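Local coordinates for protein Bm4233, isoform b (Brugia malayi, PDB 6ANY) that probably binds and carries sterols, as a secreted venom allergen-like member of the CAP superfamily from a filarial worm, at residues L47-S52 and G141-I146. Numbering follows the deposited sequence.
Sequences LLLKWS and GKTHKI
A parallel pairing at the margin of the mixed CAP-domain sheet joins Lys-50 and Trp-51 to Lys-145 and Ile-146. Its register is set by three backbone hydrogen bonds: Lys-50 N to His-144 O (2.9 Å, N-H...O angle 159°), Ile-146 N to Lys-50 O, and Ser-52 N to Ile-146 O (2.8 Å). Before the strands, Leu-47 N reaches Gly-141 O at 3.2 Å. The Leu-47 side chain, with chi1 -61°, turns CG back over that same oxygen and carries CD1 to Lys-142 O (3.3 Å); Leu-47 CD1 also lies 3.8 Å from His-144 CB. Trp-51 and Ile-146 share the side of the sheet away from Lys-50 and Lys-145, and there Ile-146 CG2 touches Trp-51 CE3 at 4.2 Å. From the loop just before the strand, Leu-49 CB reaches the same methyl. Trp-51 NE1 hydrogen-bonds Glu-56 OE1. His-144 and Lys-145 both face Ser-167, a classic beta bulge in the neighbouring antiparallel pair. Ser-52 OG caps Leu-55 N at the start of helix 53-63. Ile-146 O thus takes the Ser-52 N-H and a CA-H contact from Trp-51 just where strand 50-51 gives way to that helix, and the buried Ile-146 side chain adds apolar contact beside it.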
ATOM      1  N   LEU A  47      -5.125  -1.111 -10.582  1.00 14.47           N
ATOM      2  CA  LEU A  47      -5.891  -2.243 -10.040  1.00 14.02           C
ATOM      3  C   LEU A  47      -6.483  -1.979  -8.653  1.00 14.21           C
ATOM      4  O   LEU A  47      -5.853  -1.315  -7.803  1.00 15.27           O
ATOM      5  CB  LEU A  47      -5.032  -3.521 -10.016  1.00 13.71           C
ATOM      6  CG  LEU A  47      -4.554  -3.982 -11.400  1.00 14.41           C
ATOM      7  CD1 LEU A  47      -3.632  -5.187 -11.332  1.00 15.07           C
ATOM      8  CD2 LEU A  47      -5.748  -4.218 -12.366  1.00 14.48           C
ATOM      9  N   LEU A  48      -7.677  -2.522  -8.426  1.00 13.19           N
ATOM     10  CA  LEU A  48      -8.326  -2.432  -7.152  1.00 13.61           C
ATOM     11  C   LEU A  48      -7.720  -3.504  -6.191  1.00 14.01           C
ATOM     12  O   LEU A  48      -7.761  -4.707  -6.442  1.00 12.80           O
ATOM     13  CB  LEU A  48      -9.811  -2.620  -7.307  1.00 13.87           C
ATOM     14  CG  LEU A  48     -10.697  -2.226  -6.116  1.00 14.24           C
ATOM     15  CD1 LEU A  48     -12.066  -1.723  -6.544  1.00 15.03           C
ATOM     16  CD2 LEU A  48     -10.967  -3.411  -5.233  1.00 15.79           C
ATOM     17  N   LEU A  49      -7.131  -3.044  -5.108  1.00 14.27           N
ATOM     18  CA  LEU A  49      -6.494  -3.972  -4.144  1.00 14.62           C
ATOM     19  C   LEU A  49      -7.486  -4.909  -3.475  1.00 13.19           C
ATOM     20  O   LEU A  49      -8.559  -4.514  -3.109  1.00 14.16           O
ATOM     21  CB  LEU A  49      -5.677  -3.233  -3.087  1.00 14.28           C
ATOM     22  CG  LEU A  49      -4.609  -2.287  -3.573  1.00 14.28           C
ATOM     23  CD1 LEU A  49      -3.912  -1.632  -2.368  1.00 14.03           C
ATOM     24  CD2 LEU A  49      -3.589  -3.006  -4.443  1.00 14.83           C
ATOM     25  N   LYS A  50      -7.120  -6.186  -3.383  1.00 14.64           N
ATOM     26  CA  LYS A  50      -7.918  -7.187  -2.669  1.00 15.35           C
ATOM     27  C   LYS A  50      -7.062  -7.636  -1.478  1.00 14.45           C
ATOM     28  O   LYS A  50      -5.827  -7.766  -1.588  1.00 14.65           O
ATOM     29  CB  LYS A  50      -8.152  -8.420  -3.547  1.00 19.22           C
ATOM     30  CG  LYS A  50      -8.840  -8.207  -4.898  1.00 20.76           C
ATOM     31  CD  LYS A  50     -10.288  -7.827  -4.711  1.00 22.10           C
ATOM     32  CE  LYS A  50     -11.043  -9.035  -4.201  1.00 26.71           C
ATOM     33  NZ  LYS A  50     -12.473  -8.781  -3.892  1.00 27.61           N
ATOM     34  N   TRP A  51      -7.716  -7.941  -0.374  1.00 13.57           N
ATOM     35  CA  TRP A  51      -7.105  -8.535   0.760  1.00 14.16           C
ATOM     36  C   TRP A  51      -6.733  -9.954   0.502  1.00 14.84           C
ATOM     37  O   TRP A  51      -7.577 -10.767   0.039  1.00 17.12           O
ATOM     38  CB  TRP A  51      -8.009  -8.465   1.990  1.00 14.49           C
ATOM     39  CG  TRP A  51      -7.247  -8.788   3.275  1.00 14.11           C
ATOM     40  CD1 TRP A  51      -7.183  -9.982   3.858  1.00 14.58           C
ATOM     41  CD2 TRP A  51      -6.403  -7.917   4.065  1.00 13.50           C
ATOM     42  NE1 TRP A  51      -6.358  -9.957   4.963  1.00 13.46           N
ATOM     43  CE2 TRP A  51      -5.922  -8.678   5.141  1.00 13.14           C
ATOM     44  CE3 TRP A  51      -6.085  -6.563   4.017  1.00 13.56           C
ATOM     45  CZ2 TRP A  51      -5.112  -8.151   6.134  1.00 13.06           C
ATOM     46  CZ3 TRP A  51      -5.283  -6.048   5.032  1.00 13.77           C
ATOM     47  CH2 TRP A  51      -4.806  -6.857   6.066  1.00 12.28           C
ATOM     48  N   SER A  52      -5.490 -10.304   0.865  1.00 13.74           N
ATOM     49  CA  SER A  52      -5.008 -11.701   0.741  1.00 13.16           C
ATOM     50  C   SER A  52      -4.575 -12.218   2.153  1.00 14.49           C
ATOM     51  O   SER A  52      -3.679 -11.607   2.787  1.00 14.34           O
ATOM     52  CB  SER A  52      -3.827 -11.756  -0.253  1.00 13.32           C
ATOM     53  OG  SER A  52      -3.110 -12.961  -0.141  1.00 13.35           O
ATOM     54  N   GLY A 141       0.312   0.433  -9.890  1.00 16.00           N
ATOM     55  CA  GLY A 141      -0.851  -0.003 -10.674  1.00 16.02           C
ATOM     56  C   GLY A 141      -0.981  -1.469 -10.875  1.00 15.15           C
ATOM     57  O   GLY A 141      -2.060  -2.024 -10.745  1.00 14.82           O
ATOM     58  N   LYS A 142       0.131  -2.114 -11.149  1.00 15.96           N
ATOM     59  CA  LYS A 142       0.120  -3.569 -11.273  1.00 17.68           C
ATOM     60  C   LYS A 142      -0.139  -4.418  -9.984  1.00 15.86           C
ATOM     61  O   LYS A 142      -0.573  -5.576 -10.109  1.00 16.48           O
ATOM     62  CB  LYS A 142       1.362  -4.078 -11.997  1.00 18.57           C
ATOM     63  CG  LYS A 142       1.339  -3.812 -13.504  1.00 20.47           C
ATOM     64  CD  LYS A 142       2.746  -4.135 -14.070  1.00 24.32           C
ATOM     65  CE  LYS A 142       3.034  -3.441 -15.420  1.00 26.79           C
ATOM     66  NZ  LYS A 142       2.487  -4.351 -16.457  1.00 28.93           N
ATOM     67  N   THR A 143       0.109  -3.874  -8.805  1.00 13.75           N
ATOM     68  CA  THR A 143      -0.129  -4.603  -7.558  1.00 13.05           C
ATOM     69  C   THR A 143      -1.639  -4.724  -7.381  1.00 14.02           C
ATOM     70  O   THR A 143      -2.340  -3.754  -7.635  1.00 14.96           O
ATOM     71  CB  THR A 143       0.485  -3.834  -6.359  1.00 12.77           C
ATOM     72  OG1 THR A 143       1.917  -3.752  -6.533  1.00 12.84           O
ATOM     73  CG2 THR A 143       0.159  -4.519  -5.060  1.00 11.63           C
ATOM     74  N   HIS A 144      -2.126  -5.896  -6.979  1.00 13.70           N
ATOM     75  CA  HIS A 144      -3.552  -6.094  -6.726  1.00 16.51           C
ATOM     76  C   HIS A 144      -3.890  -6.869  -5.482  1.00 16.83           C
ATOM     77  O   HIS A 144      -5.062  -7.047  -5.194  1.00 18.71           O
ATOM     78  CB  HIS A 144      -4.295  -6.710  -7.945  1.00 16.52           C
ATOM     79  CG  HIS A 144      -3.895  -8.098  -8.307  1.00 16.71           C
ATOM     80  ND1 HIS A 144      -2.786  -8.385  -9.094  1.00 17.86           N
ATOM     81  CD2 HIS A 144      -4.544  -9.277  -8.122  1.00 17.23           C
ATOM     82  CE1 HIS A 144      -2.757  -9.689  -9.332  1.00 17.19           C
ATOM     83  NE2 HIS A 144      -3.810 -10.247  -8.755  1.00 17.61           N
ATOM     84  N   LYS A 145      -2.882  -7.253  -4.711  1.00 17.32           N
ATOM     85  CA  LYS A 145      -3.068  -8.045  -3.491  1.00 17.85           C
ATOM     86  C   LYS A 145      -2.362  -7.403  -2.320  1.00 15.81           C
ATOM     87  O   LYS A 145      -1.239  -6.952  -2.441  1.00 15.78           O
ATOM     88  CB  LYS A 145      -2.519  -9.468  -3.673  1.00 21.23           C
ATOM     89  CG  LYS A 145      -3.211 -10.197  -4.813  1.00 25.04           C
ATOM     90  CD  LYS A 145      -2.899 -11.676  -4.882  1.00 25.31           C
ATOM     91  CE  LYS A 145      -1.727 -11.956  -5.826  1.00 30.85           C
ATOM     92  NZ  LYS A 145      -1.535 -13.445  -6.073  1.00 32.44           N
ATOM     93  N   ILE A 146      -2.998  -7.388  -1.172  1.00 14.91           N
ATOM     94  CA  ILE A 146      -2.399  -6.759   0.018  1.00 14.44           C
ATOM     95  C   ILE A 146      -2.757  -7.605   1.222  1.00 14.75           C
ATOM     96  O   ILE A 146      -3.845  -8.109   1.301  1.00 15.48           O
ATOM     97  CB  ILE A 146      -2.835  -5.305   0.198  1.00 13.07           C
ATOM     98  CG1 ILE A 146      -2.066  -4.696   1.376  1.00 14.97           C
ATOM     99  CG2 ILE A 146      -4.354  -5.178   0.401  1.00 13.51           C
ATOM    100  CD1 ILE A 146      -2.270  -3.202   1.523  1.00 14.37           C
TER